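Local coordinates for protein pectinesterase (PDB 5C1E) that hydrolyses the methyl esters of pectin's galacturonate units, releasing methanol and leaving de-esterified polygalacturonate, an early step in pectin breakdown by a secreted fungal enzyme, at residues 185-190 / 225-230; 142-147 / 167-172; 39-44 / 60-65; 73-78 / 105-110. All coordinates share one frame; numbering follows the deposited sequence.

Interaction 1. Residues 185-190 / 225-230. With SO4 (sulfate ion), chain E.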
loop_
_atom_site.group_PDB
_atom_site.type_symbol
_atom_site.label_atom_id
_atom_site.label_comp_id
_atom_site.label_asym_id
_atom_site.label_seq_id
_atom_site.Cartn_x
_atom_site.Cartn_y
_atom_site.Cartn_z
ATOM N N THR A 185 -5.609 -9.536 -0.998
ATOM C CA THR A 185 -4.751 -9.572 0.204
ATOM C C THR A 185 -4.132 -10.947 0.439
ATOM O O THR A 185 -4.746 -11.975 0.180
ATOM C CB THR A 185 -5.492 -9.139 1.493
ATOM O OG1 THR A 185 -6.548 -10.062 1.846
ATOM C CG2 THR A 185 -6.033 -7.738 1.348
ATOM N N ALA A 186 -2.919 -10.946 0.980
ATOM C CA ALA A 186 -2.278 -12.161 1.425
ATOM C C ALA A 186 -1.514 -11.902 2.727
ATOM O O ALA A 186 -0.294 -11.708 2.737
ATOM C CB ALA A 186 -1.361 -12.701 0.328
ATOM N N SER A 187 -2.256 -11.885 3.830
ATOM C CA SER A 187 -1.668 -11.601 5.134
ATOM C C SER A 187 -0.864 -12.795 5.629
ATOM O O SER A 187 -1.308 -13.936 5.510
ATOM C CB SER A 187 -2.732 -11.251 6.166
ATOM O OG SER A 187 -2.204 -11.297 7.483
ATOM N N SER A 188 0.295 -12.495 6.213
ATOM C CA SER A 188 1.171 -13.500 6.809
ATOM C C SER A 188 1.112 -13.499 8.349
ATOM O O SER A 188 2.010 -14.036 9.016
ATOM C CB SER A 188 2.615 -13.296 6.324
ATOM O OG SER A 188 3.013 -11.954 6.536
ATOM N N ARG A 189 0.023 -12.982 8.921
ATOM C CA ARG A 189 -0.194 -13.139 10.351
ATOM C C ARG A 189 -0.216 -14.635 10.686
ATOM O O ARG A 189 -0.920 -15.417 10.034
ATOM C CB ARG A 189 -1.497 -12.462 10.784
ATOM C CG ARG A 189 -1.789 -12.591 12.265
ATOM C CD ARG A 189 -2.939 -11.686 12.703
ATOM N NE ARG A 189 -3.242 -11.844 14.127
ATOM C CZ ARG A 189 -4.122 -12.710 14.653
ATOM N NH1 ARG A 189 -4.277 -12.760 15.965
ATOM N NH2 ARG A 189 -4.861 -13.522 13.895
ATOM N N GLU A 190 0.567 -15.035 11.688
ATOM C CA GLU A 190 0.771 -16.461 11.938
ATOM C C GLU A 190 0.731 -16.940 13.397
ATOM O O GLU A 190 0.822 -18.134 13.628
ATOM C CB GLU A 190 2.072 -16.923 11.266
ATOM C CG GLU A 190 3.344 -16.494 11.956
ATOM C CD GLU A 190 4.609 -16.775 11.135
ATOM O OE1 GLU A 190 5.719 -16.601 11.694
ATOM O OE2 GLU A 190 4.514 -17.167 9.955
ATOM N N VAL A 225 -1.229 -18.894 8.511
ATOM C CA VAL A 225 -2.464 -19.531 8.977
ATOM C C VAL A 225 -3.417 -18.618 9.764
ATOM O O VAL A 225 -4.590 -18.964 9.948
ATOM C CB VAL A 225 -2.184 -20.807 9.798
ATOM C CG1 VAL A 225 -1.524 -21.873 8.936
ATOM C CG2 VAL A 225 -1.324 -20.514 11.023
ATOM N N LEU A 226 -2.940 -17.478 10.236
ATOM C CA LEU A 226 -3.790 -16.612 11.058
ATOM C C LEU A 226 -4.035 -15.231 10.432
ATOM O O LEU A 226 -4.294 -14.245 11.128
ATOM C CB LEU A 226 -3.256 -16.543 12.498
ATOM C CG LEU A 226 -3.625 -17.772 13.335
ATOM C CD1 LEU A 226 -2.794 -17.874 14.605
ATOM C CD2 LEU A 226 -5.093 -17.773 13.711
ATOM N N ALA A 227 -3.975 -15.192 9.106
ATOM C CA ALA A 227 -4.289 -14.019 8.313
ATOM C C ALA A 227 -5.551 -13.347 8.857
ATOM O O ALA A 227 -6.564 -14.018 9.023
ATOM C CB ALA A 227 -4.533 -14.439 6.881
ATOM N N ARG A 228 -5.489 -12.040 9.096
ATOM C CA ARG A 228 -6.653 -11.286 9.564
ATOM C C ARG A 228 -6.926 -10.038 8.744
ATOM O O ARG A 228 -6.120 -9.100 8.728
ATOM C CB ARG A 228 -6.488 -10.883 11.023
ATOM C CG ARG A 228 -7.702 -10.145 11.581
ATOM C CD ARG A 228 -7.792 -10.256 13.092
ATOM N NE ARG A 228 -6.608 -9.730 13.745
ATOM C CZ ARG A 228 -6.372 -9.847 15.049
ATOM N NH1 ARG A 228 -7.260 -10.455 15.833
ATOM N NH2 ARG A 228 -5.263 -9.348 15.578
ATOM N N VAL A 229 -8.074 -10.034 8.078
ATOM C CA VAL A 229 -8.430 -8.952 7.164
ATOM C C VAL A 229 -9.914 -8.635 7.293
ATOM O O VAL A 229 -10.736 -9.557 7.330
ATOM C CB VAL A 229 -8.163 -9.367 5.716
ATOM C CG1 VAL A 229 -8.495 -8.232 4.759
ATOM C CG2 VAL A 229 -6.703 -9.818 5.532
ATOM N N ILE A 230 -10.232 -7.339 7.361
ATOM C CA ILE A 230 -11.622 -6.858 7.317
ATOM C C ILE A 230 -11.808 -5.844 6.193
ATOM O O ILE A 230 -11.007 -4.908 6.052
ATOM C CB ILE A 230 -12.112 -6.284 8.679
ATOM C CG1 ILE A 230 -13.574 -5.827 8.558
ATOM C CG2 ILE A 230 -11.238 -5.151 9.180
ATOM C CD1 ILE A 230 -14.251 -5.647 9.896
HETATM S S SO4 E . -6.087 -9.994 19.114
HETATM O O1 SO4 E . -7.290 -9.143 19.282
HETATM O O2 SO4 E . -5.035 -9.257 18.386
HETATM O O3 SO4 E . -5.584 -10.399 20.444
HETATM O O4 SO4 E . -6.483 -11.224 18.384
HETATM O O HOH W 1 -3.447 -9.793 9.233
#
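Arg-189 and Arg-228 lay their guanidinium groups flat on one another, CZ to CZ 3.7 Å, with the planes turned by only 22°. The Arg-189 chain, its CG anti to the backbone N (chi1 180°), is extended as far as NE, and the last torsion turns the flat group over Arg-228. Arg-228 starts the same way but bends at chi3 (58°), which brings its group face to face with that of Arg-189. A sulfate, probably from the crystallisation liquor, takes two bonds from Arg-228, NH1 to O4 and NH2 to O2, both 2.8 Å, and its negative charge should offset the two positive ones. Arg-189 NH2 donates to Leu-226 O at 2.9 Å, in the carbonyl plane on a lone pair, while CB, CG and CD of Arg-189 pass close by the same oxygen. Arginine suits both places because its flat, multiply donating end can stack and bond at once.

The backbones meet where Leu-226 N donates to Arg-189 O (2.9 Å). Ser-187 OG accepts from Arg-189 N, forming an ST turn, and also bonds a water that accepts from Arg-228 N, its small hydroxyl serving both. Deeper in, Val-229 CG2 approaches Thr-185 OG1, whose polar partner is Leu-219 O.

Asp-194 O and Gly-196 O bond NE of Arg-189 and NH2 of Arg-228, and Trp-197 makes a cation-pi contact with Arg-228. Strands 182-187 and 228-232 lie in different parallel sheets of the beta-helix; 198-201 and 255-259 flank the latter on either side, and Tyr-198 touches Thr-185 and Ser-187.

Interaction 2. Residues 142-147 / 167-172. With SO4 (sulfate ion), chain C.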
loop_
_atom_site.group_PDB
_atom_site.type_symbol
_atom_site.label_atom_id
_atom_site.label_comp_id
_atom_site.label_asym_id
_atom_site.label_seq_id
_atom_site.Cartn_x
_atom_site.Cartn_y
_atom_site.Cartn_z
ATOM N N LEU A 142 2.331 -4.438 -3.345
ATOM C CA LEU A 142 2.549 -3.711 -2.103
ATOM C C LEU A 142 2.839 -4.658 -0.956
ATOM O O LEU A 142 1.958 -5.387 -0.456
ATOM C CB LEU A 142 1.353 -2.806 -1.799
ATOM C CG LEU A 142 1.469 -1.918 -0.565
ATOM C CD1 LEU A 142 2.557 -0.866 -0.705
ATOM C CD2 LEU A 142 0.118 -1.289 -0.299
ATOM N N TYR A 143 4.094 -4.652 -0.543
ATOM C CA TYR A 143 4.546 -5.545 0.499
ATOM C C TYR A 143 4.434 -4.801 1.799
ATOM O O TYR A 143 5.334 -4.051 2.152
ATOM C CB TYR A 143 5.978 -5.962 0.228
ATOM C CG TYR A 143 6.536 -7.105 1.058
ATOM C CD1 TYR A 143 5.754 -7.839 1.956
ATOM C CD2 TYR A 143 7.860 -7.467 0.918
ATOM C CE1 TYR A 143 6.300 -8.895 2.690
ATOM C CE2 TYR A 143 8.406 -8.521 1.631
ATOM C CZ TYR A 143 7.623 -9.239 2.510
ATOM O OH TYR A 143 8.197 -10.288 3.226
ATOM N N VAL A 144 3.285 -4.956 2.467
ATOM C CA VAL A 144 3.097 -4.365 3.789
ATOM C C VAL A 144 3.705 -5.357 4.801
ATOM O O VAL A 144 3.018 -6.110 5.474
ATOM C CB VAL A 144 1.629 -3.995 4.058
ATOM C CG1 VAL A 144 1.204 -2.894 3.083
ATOM C CG2 VAL A 144 0.668 -5.178 3.944
ATOM N N LYS A 145 5.026 -5.366 4.844
ATOM C CA LYS A 145 5.760 -6.472 5.434
ATOM C C LYS A 145 5.622 -6.524 6.946
ATOM O O LYS A 145 5.363 -7.587 7.528
ATOM C CB LYS A 145 7.249 -6.375 5.049
ATOM C CG LYS A 145 8.109 -7.451 5.689
ATOM C CD LYS A 145 9.544 -7.374 5.178
ATOM C CE LYS A 145 10.300 -8.630 5.574
ATOM N NZ LYS A 145 11.729 -8.493 5.231
ATOM N N ALA A 146 5.826 -5.374 7.583
ATOM C CA ALA A 146 5.731 -5.286 9.036
ATOM C C ALA A 146 5.546 -3.847 9.477
ATOM O O ALA A 146 5.864 -2.909 8.737
ATOM C CB ALA A 146 6.979 -5.860 9.687
ATOM N N GLY A 147 5.075 -3.693 10.708
ATOM C CA GLY A 147 4.873 -2.391 11.318
ATOM C C GLY A 147 3.506 -1.776 11.082
ATOM O O GLY A 147 2.709 -2.276 10.282
ATOM N N ALA A 167 2.211 -6.477 8.221
ATOM C CA ALA A 167 1.956 -5.150 8.759
ATOM C C ALA A 167 0.604 -5.129 9.430
ATOM O O ALA A 167 -0.289 -5.907 9.058
ATOM C CB ALA A 167 1.990 -4.114 7.647
ATOM N N SER A 168 0.433 -4.227 10.390
ATOM C CA SER A 168 -0.897 -3.896 10.847
ATOM C C SER A 168 -1.263 -2.604 10.137
ATOM O O SER A 168 -0.656 -1.550 10.393
ATOM C CB SER A 168 -0.975 -3.749 12.355
ATOM O OG SER A 168 -2.323 -3.832 12.739
ATOM N N VAL A 169 -2.228 -2.702 9.226
ATOM C CA VAL A 169 -2.382 -1.676 8.193
ATOM C C VAL A 169 -3.823 -1.275 7.981
ATOM O O VAL A 169 -4.726 -2.120 7.950
ATOM C CB VAL A 169 -1.696 -2.119 6.869
ATOM C CG1 VAL A 169 -2.201 -3.477 6.427
ATOM C CG2 VAL A 169 -1.845 -1.069 5.772
ATOM N N TRP A 170 -4.017 0.037 7.854
ATOM C CA TRP A 170 -5.309 0.660 7.595
ATOM C C TRP A 170 -5.270 1.334 6.232
ATOM O O TRP A 170 -4.408 2.187 5.996
ATOM C CB TRP A 170 -5.593 1.720 8.644
ATOM C CG TRP A 170 -6.935 2.382 8.505
ATOM C CD1 TRP A 170 -7.264 3.397 7.656
ATOM C CD2 TRP A 170 -8.114 2.109 9.274
ATOM N NE1 TRP A 170 -8.564 3.769 7.840
ATOM C CE2 TRP A 170 -9.114 2.996 8.828
ATOM C CE3 TRP A 170 -8.419 1.212 10.300
ATOM C CZ2 TRP A 170 -10.400 2.994 9.355
ATOM C CZ3 TRP A 170 -9.693 1.217 10.832
ATOM C CH2 TRP A 170 -10.674 2.096 10.361
ATOM N N PHE A 171 -6.176 0.921 5.346
ATOM C CA PHE A 171 -6.379 1.555 4.041
ATOM C C PHE A 171 -7.676 2.325 4.087
ATOM O O PHE A 171 -8.729 1.742 4.281
ATOM C CB PHE A 171 -6.456 0.522 2.927
ATOM C CG PHE A 171 -5.195 -0.265 2.745
ATOM C CD1 PHE A 171 -4.211 0.182 1.892
ATOM C CD2 PHE A 171 -5.014 -1.470 3.402
ATOM C CE1 PHE A 171 -3.043 -0.539 1.711
ATOM C CE2 PHE A 171 -3.846 -2.204 3.226
ATOM C CZ PHE A 171 -2.858 -1.730 2.382
ATOM N N GLY A 172 -7.578 3.645 3.971
ATOM C CA GLY A 172 -8.744 4.511 4.062
ATOM C C GLY A 172 -8.967 5.247 2.756
ATOM O O GLY A 172 -8.057 5.902 2.227
HETATM S S SO4 C . -9.644 7.385 7.985
HETATM O O1 SO4 C . -10.579 8.462 7.545
HETATM O O2 SO4 C . -9.312 6.538 6.808
HETATM O O3 SO4 C . -8.399 7.936 8.584
HETATM O O4 SO4 C . -10.316 6.586 9.038
#
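Val-144 and Ala-167 form the tight part of this contact: Val-144 CB and Ala-167 CB stand 3.6 Å apart, and Ala-167 N donates to Val-144 O at 2.9 Å. Ala-167 CB also lies 3.1 Å from Val-144 O and 3.3 Å from Gly-147 O, close quarters that a small methyl fits. Gly-147 O accepts in turn from Ser-168 N (3.0 Å), which comes from above the carbonyl plane. Glycine suits its position because a side chain at these backbone angles would run into the preceding carbonyl oxygen.

Strands 142-146 and 168-172 belong to different parallel sheets of the right-handed parallel beta-helix, so their side chains meet across its interior. There Leu-142 brings CD2 to the edge of the Phe-171 ring, in its plane, 3.8 Å from Phe-171 CE1. With CG of Phe-171 beside the backbone N (chi1 -63°), the ring reaches toward Leu-142. Branched and aromatic apolar residues suit this buried layer, which Tyr-151 and Tyr-198 help to fill.

The looser side, with Lys-145, Ala-146, Gly-147 and Ser-168, is partly exposed. Lys-145 points away from the 167-172 segment and forms a salt bridge with Asp-89, while Ser-168 OG is bonded to Val-286 O. Trp-170 is buried, on the far side of its strand from Val-169 and Phe-171, and donates from NE1 to a sulfate O2 at 3.0 Å; Tyr-150 and Lys-283 hold the same ion.

Interaction 3. Residues 39-44 / 60-65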
loop_
_atom_site.group_PDB
_atom_site.type_symbol
_atom_site.label_atom_id
_atom_site.label_comp_id
_atom_site.label_asym_id
_atom_site.label_seq_id
_atom_site.Cartn_x
_atom_site.Cartn_y
_atom_site.Cartn_z
ATOM N N TYR A 39 11.260 17.424 -1.534
ATOM C CA TYR A 39 10.255 17.723 -2.548
ATOM C C TYR A 39 10.767 17.252 -3.895
ATOM O O TYR A 39 11.863 17.643 -4.318
ATOM C CB TYR A 39 9.973 19.225 -2.601
ATOM C CG TYR A 39 9.168 19.691 -3.807
ATOM C CD1 TYR A 39 7.788 19.502 -3.880
ATOM C CD2 TYR A 39 9.781 20.364 -4.859
ATOM C CE1 TYR A 39 7.055 19.932 -4.987
ATOM C CE2 TYR A 39 9.047 20.808 -5.958
ATOM C CZ TYR A 39 7.685 20.598 -6.013
ATOM O OH TYR A 39 6.956 21.032 -7.123
ATOM N N VAL A 40 9.959 16.437 -4.569
ATOM C CA VAL A 40 10.300 15.912 -5.881
ATOM C C VAL A 40 9.406 16.555 -6.929
ATOM O O VAL A 40 8.164 16.479 -6.853
ATOM C CB VAL A 40 10.170 14.376 -5.934
ATOM C CG1 VAL A 40 10.743 13.808 -7.235
ATOM C CG2 VAL A 40 10.883 13.750 -4.747
ATOM N N ALA A 41 10.045 17.221 -7.889
ATOM C CA ALA A 41 9.344 17.808 -8.996
ATOM C C ALA A 41 9.020 16.743 -10.025
ATOM O O ALA A 41 9.558 15.629 -10.013
ATOM C CB ALA A 41 10.160 18.918 -9.622
ATOM N N SER A 42 8.131 17.125 -10.931
ATOM C CA SER A 42 7.623 16.263 -11.978
ATOM C C SER A 42 8.745 15.504 -12.680
ATOM O O SER A 42 9.834 16.034 -12.933
ATOM C CB SER A 42 6.820 17.086 -13.005
ATOM O OG SER A 42 7.570 18.190 -13.495
ATOM N N GLY A 43 8.447 14.256 -13.002
ATOM C CA GLY A 43 9.361 13.426 -13.741
ATOM C C GLY A 43 9.135 11.957 -13.518
ATOM O O GLY A 43 8.407 11.545 -12.590
ATOM N N THR A 44 9.776 11.174 -14.369
ATOM C CA THR A 44 9.885 9.727 -14.179
ATOM C C THR A 44 11.313 9.458 -13.764
ATOM O O THR A 44 12.248 9.808 -14.486
ATOM C CB THR A 44 9.527 8.959 -15.460
ATOM O OG1 THR A 44 8.163 9.224 -15.767
ATOM C CG2 THR A 44 9.726 7.468 -15.282
ATOM N N TYR A 60 7.612 14.516 -0.534
ATOM C CA TYR A 60 6.469 15.157 -1.168
ATOM C C TYR A 60 6.634 15.170 -2.657
ATOM O O TYR A 60 7.679 15.576 -3.151
ATOM C CB TYR A 60 6.392 16.625 -0.783
ATOM C CG TYR A 60 6.163 16.942 0.657
ATOM C CD1 TYR A 60 4.913 16.780 1.227
ATOM C CD2 TYR A 60 7.179 17.467 1.438
ATOM C CE1 TYR A 60 4.680 17.125 2.554
ATOM C CE2 TYR A 60 6.953 17.808 2.757
ATOM C CZ TYR A 60 5.697 17.641 3.308
ATOM O OH TYR A 60 5.488 17.966 4.625
ATOM N N GLY A 61 5.578 14.813 -3.374
ATOM C CA GLY A 61 5.546 14.941 -4.820
ATOM C C GLY A 61 4.781 16.166 -5.273
ATOM O O GLY A 61 3.820 16.596 -4.639
ATOM N N GLU A 62 5.217 16.721 -6.387
ATOM C CA GLU A 62 4.540 17.841 -7.027
ATOM C C GLU A 62 3.164 17.422 -7.506
ATOM O O GLU A 62 3.018 16.359 -8.119
ATOM C CB GLU A 62 5.377 18.343 -8.216
ATOM C CG GLU A 62 4.727 19.481 -8.972
ATOM C CD GLU A 62 5.549 19.989 -10.139
ATOM O OE1 GLU A 62 6.679 19.555 -10.330
ATOM O OE2 GLU A 62 5.027 20.843 -10.886
ATOM N N THR A 63 2.152 18.237 -7.207
ATOM C CA THR A 63 0.802 18.002 -7.718
ATOM C C THR A 63 -0.092 19.225 -7.613
ATOM O O THR A 63 0.042 20.002 -6.686
ATOM C CB THR A 63 0.109 16.825 -6.973
ATOM O OG1 THR A 63 -1.219 16.653 -7.474
ATOM C CG2 THR A 63 0.055 17.058 -5.473
ATOM N N THR A 64 -1.016 19.372 -8.569
ATOM C CA THR A 64 -2.008 20.443 -8.535
ATOM C C THR A 64 -3.081 20.217 -7.462
ATOM O O THR A 64 -3.773 21.156 -7.081
ATOM C CB THR A 64 -2.687 20.643 -9.922
ATOM O OG1 THR A 64 -3.324 21.923 -9.971
ATOM C CG2 THR A 64 -3.704 19.550 -10.206
ATOM N N ASP A 65 -3.206 18.980 -6.971
ATOM C CA ASP A 65 -4.227 18.615 -5.977
ATOM C C ASP A 65 -3.683 17.500 -5.079
ATOM O O ASP A 65 -3.662 16.316 -5.448
ATOM C CB ASP A 65 -5.518 18.174 -6.686
ATOM C CG ASP A 65 -6.664 17.887 -5.719
ATOM O OD1 ASP A 65 -6.449 17.915 -4.494
ATOM O OD2 ASP A 65 -7.799 17.657 -6.205
HETATM O O HOH W 2 6.001 20.577 -13.249
#
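Tyr-39 pairs with Tyr-60, and Val-40 with Gly-61, in parallel register: Val-40 N donates to Tyr-60 O (2.8 Å) and Val-40 O accepts from Glu-62 N (3.0 Å), both nearly along the C=O axis.

Beyond the paired residues, the Glu-62 side chain takes over the link. It runs straight out, CG anti to the backbone N (chi1 178°) and chi2 likewise extended, and so spans to the turn that follows Val-40. There Glu-62 OE1 accepts from Ser-42 N at 2.9 Å, on the anti side and 33° out of the carboxylate plane. The other oxygen, OE2, accepts from a water at 2.6 Å, and that water is also bonded to Ser-42 OG. A glutamate is long enough for this reach and has an oxygen for each task, while the short serine hydroxyl reaches the same water.

The Tyr-39 ring slants across the chain of Glu-62. Its phenol oxygen rests against CB and CG of the glutamate, with Tyr-39 OH 3.3 Å from Glu-62 CG, and CE1 and CZ come near CA and CB of Glu-62; a long aromatic side chain is suited to this reach. Tyr-60 starts on the same face of the sheet as Tyr-39, but its ring leads away and meets that of Tyr-104.

Successive turns stacked in parallel register, with a sharp corner between one sheet and the next, are typical of the parallel beta-helix of pectin methylesterases.

Interaction 4. Residues 73-78 / 105-110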
loop_
_atom_site.group_PDB
_atom_site.type_symbol
_atom_site.label_atom_id
_atom_site.label_comp_id
_atom_site.label_asym_id
_atom_site.label_seq_id
_atom_site.Cartn_x
_atom_site.Cartn_y
_atom_site.Cartn_z
ATOM N N VAL A 73 2.448 13.668 -10.784
ATOM C CA VAL A 73 3.340 13.817 -11.932
ATOM C C VAL A 73 4.744 13.292 -11.624
ATOM O O VAL A 73 5.661 13.462 -12.434
ATOM C CB VAL A 73 3.419 15.283 -12.421
ATOM C CG1 VAL A 73 2.146 15.655 -13.172
ATOM C CG2 VAL A 73 3.678 16.252 -11.262
ATOM N N VAL A 74 4.905 12.643 -10.471
ATOM C CA VAL A 74 6.172 12.035 -10.073
ATOM C C VAL A 74 5.999 10.530 -10.057
ATOM O O VAL A 74 5.138 10.006 -9.347
ATOM C CB VAL A 74 6.648 12.514 -8.697
ATOM C CG1 VAL A 74 7.952 11.824 -8.315
ATOM C CG2 VAL A 74 6.841 14.017 -8.714
ATOM N N THR A 75 6.790 9.841 -10.873
ATOM C CA THR A 75 6.776 8.389 -10.899
ATOM C C THR A 75 8.178 7.887 -10.604
ATOM O O THR A 75 9.142 8.346 -11.225
ATOM C CB THR A 75 6.272 7.872 -12.261
ATOM O OG1 THR A 75 4.903 8.248 -12.422
ATOM C CG2 THR A 75 6.348 6.353 -12.329
ATOM N N ILE A 76 8.283 6.971 -9.641
ATOM C CA ILE A 76 9.503 6.216 -9.382
ATOM C C ILE A 76 9.314 4.821 -9.959
ATOM O O ILE A 76 8.376 4.098 -9.579
ATOM C CB ILE A 76 9.816 6.107 -7.876
ATOM C CG1 ILE A 76 9.744 7.491 -7.234
ATOM C CG2 ILE A 76 11.199 5.477 -7.660
ATOM C CD1 ILE A 76 9.976 7.510 -5.753
ATOM N N THR A 77 10.203 4.426 -10.865
ATOM C CA THR A 77 10.039 3.160 -11.536
ATOM C C THR A 77 11.342 2.378 -11.637
ATOM O O THR A 77 12.409 2.945 -11.824
ATOM C CB THR A 77 9.437 3.333 -12.952
ATOM O OG1 THR A 77 9.148 2.046 -13.512
ATOM C CG2 THR A 77 10.365 4.089 -13.856
ATOM N N HIS A 78 11.200 1.059 -11.529
ATOM C CA HIS A 78 12.300 0.125 -11.716
ATOM C C HIS A 78 11.671 -1.230 -12.033
ATOM O O HIS A 78 10.508 -1.476 -11.703
ATOM C CB HIS A 78 13.182 0.088 -10.462
ATOM C CG HIS A 78 14.389 -0.803 -10.576
ATOM N ND1 HIS A 78 14.475 -2.020 -9.936
ATOM C CD2 HIS A 78 15.575 -0.628 -11.207
ATOM C CE1 HIS A 78 15.646 -2.575 -10.199
ATOM N NE2 HIS A 78 16.333 -1.748 -10.965
ATOM N N ASN A 105 1.715 12.011 -2.579
ATOM C CA ASN A 105 1.546 12.281 -4.017
ATOM C C ASN A 105 2.704 11.826 -4.908
ATOM O O ASN A 105 3.199 12.586 -5.749
ATOM C CB ASN A 105 1.255 13.771 -4.212
ATOM C CG ASN A 105 0.133 14.244 -3.335
ATOM O OD1 ASN A 105 0.327 15.056 -2.424
ATOM N ND2 ASN A 105 -1.058 13.727 -3.585
ATOM N N ILE A 106 3.117 10.574 -4.702
ATOM C CA ILE A 106 4.167 9.937 -5.504
ATOM C C ILE A 106 3.631 8.614 -6.038
ATOM O O ILE A 106 2.929 7.894 -5.318
ATOM C CB ILE A 106 5.449 9.762 -4.671
ATOM C CG1 ILE A 106 6.043 11.162 -4.420
ATOM C CG2 ILE A 106 6.420 8.816 -5.372
ATOM C CD1 ILE A 106 7.478 11.244 -4.077
ATOM N N ASN A 107 3.920 8.328 -7.305
ATOM C CA ASN A 107 3.631 7.021 -7.888
ATOM C C ASN A 107 4.881 6.143 -7.800
ATOM O O ASN A 107 5.972 6.607 -8.118
ATOM C CB ASN A 107 3.252 7.125 -9.366
ATOM C CG ASN A 107 2.064 8.023 -9.609
ATOM O OD1 ASN A 107 1.276 8.319 -8.711
ATOM N ND2 ASN A 107 1.944 8.481 -10.825
ATOM N N VAL A 108 4.697 4.893 -7.394
ATOM C CA VAL A 108 5.755 3.900 -7.360
ATOM C C VAL A 108 5.331 2.682 -8.152
ATOM O O VAL A 108 4.229 2.148 -7.955
ATOM C CB VAL A 108 6.118 3.473 -5.902
ATOM C CG1 VAL A 108 7.259 2.456 -5.891
ATOM C CG2 VAL A 108 6.507 4.686 -5.074
ATOM N N GLU A 109 6.211 2.217 -9.032
ATOM C CA GLU A 109 5.893 1.072 -9.858
ATOM C C GLU A 109 7.056 0.117 -10.009
ATOM O O GLU A 109 8.211 0.503 -9.936
ATOM C CB GLU A 109 5.389 1.504 -11.234
ATOM C CG GLU A 109 6.367 2.326 -12.028
ATOM C CD GLU A 109 5.915 2.542 -13.468
ATOM O OE1 GLU A 109 6.748 2.382 -14.401
ATOM O OE2 GLU A 109 4.722 2.870 -13.654
ATOM N N ASN A 110 6.706 -1.144 -10.166
ATOM C CA ASN A 110 7.643 -2.153 -10.667
ATOM C C ASN A 110 7.118 -2.554 -12.048
ATOM O O ASN A 110 5.982 -2.989 -12.161
ATOM C CB ASN A 110 7.744 -3.344 -9.707
ATOM C CG ASN A 110 8.860 -4.321 -10.095
ATOM O OD1 ASN A 110 9.036 -4.638 -11.260
ATOM N ND2 ASN A 110 9.614 -4.796 -9.114
HETATM O O HOH W 3 3.477 13.728 -8.156
HETATM O O HOH W 4 2.997 6.797 -13.536
#
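Glu-109 and Thr-77, paired neighbours in parallel strands, lie side by side and point the same way, and Thr-77 OG1 donates to Glu-109 OE1 at 2.6 Å on the anti lone pair. Glu-109 CG sits between its own backbone N and carbonyl carbon (chi1 60°), and glutamate is long enough from there to bring its carboxylate across to the threonine; Glu-109 CD also lies 4.0 Å from Thr-75 CG2. Threonine suits this partly exposed face, since its beta-branch favours a strand and its hydroxyl can bond the acid.

The pairing is regular: Asn-107 N donates to Val-74 O, Ile-76 N to Asn-107 O (2.8 Å) and Glu-109 N to Ile-76 O, with a weak bond from His-78 N following. This is one step between coils of the parallel beta-helix, in the sheet where strand 74-78 lies between 43-46 and 107-110.

On the opposite face Ile-76, with CG1 beside its backbone N (chi1 -50°), sets CD1 3.8 Å from Ile-106 CG2. Both are buried, and their branched chains cross obliquely to fill the interior. Back on the face of Glu-109, the short amide of Asn-107 meets two partners: OD1 accepts from Asn-72 ND2, and ND2 weakly bonds a water held by Thr-75 OG1.

How the interactions relate
Interactions 3 and 4 are immediate neighbours, their centres 10 Å apart. They touch through Gly-43, whose N and O probably bond Val-73 O and Thr-75 N, so the chain leaving one contact becomes the strand partner of the other. Interactions 1 and 2 lie farther along the beta-helix, 11 Å between centres, and both link the same two sheets, interaction 2 through the interior and interaction 1 mostly at a corner, whereas 3 and 4 mainly pair strands within a sheet. Interactions 1 and 3 have centres about 34 Å apart, on opposite sides of the chain's centre. The predicted active-site residue Asp-161 is nearest the first two: its side chain is about 8 Å from that of Thr-185 and about 10 Å from that of Leu-142.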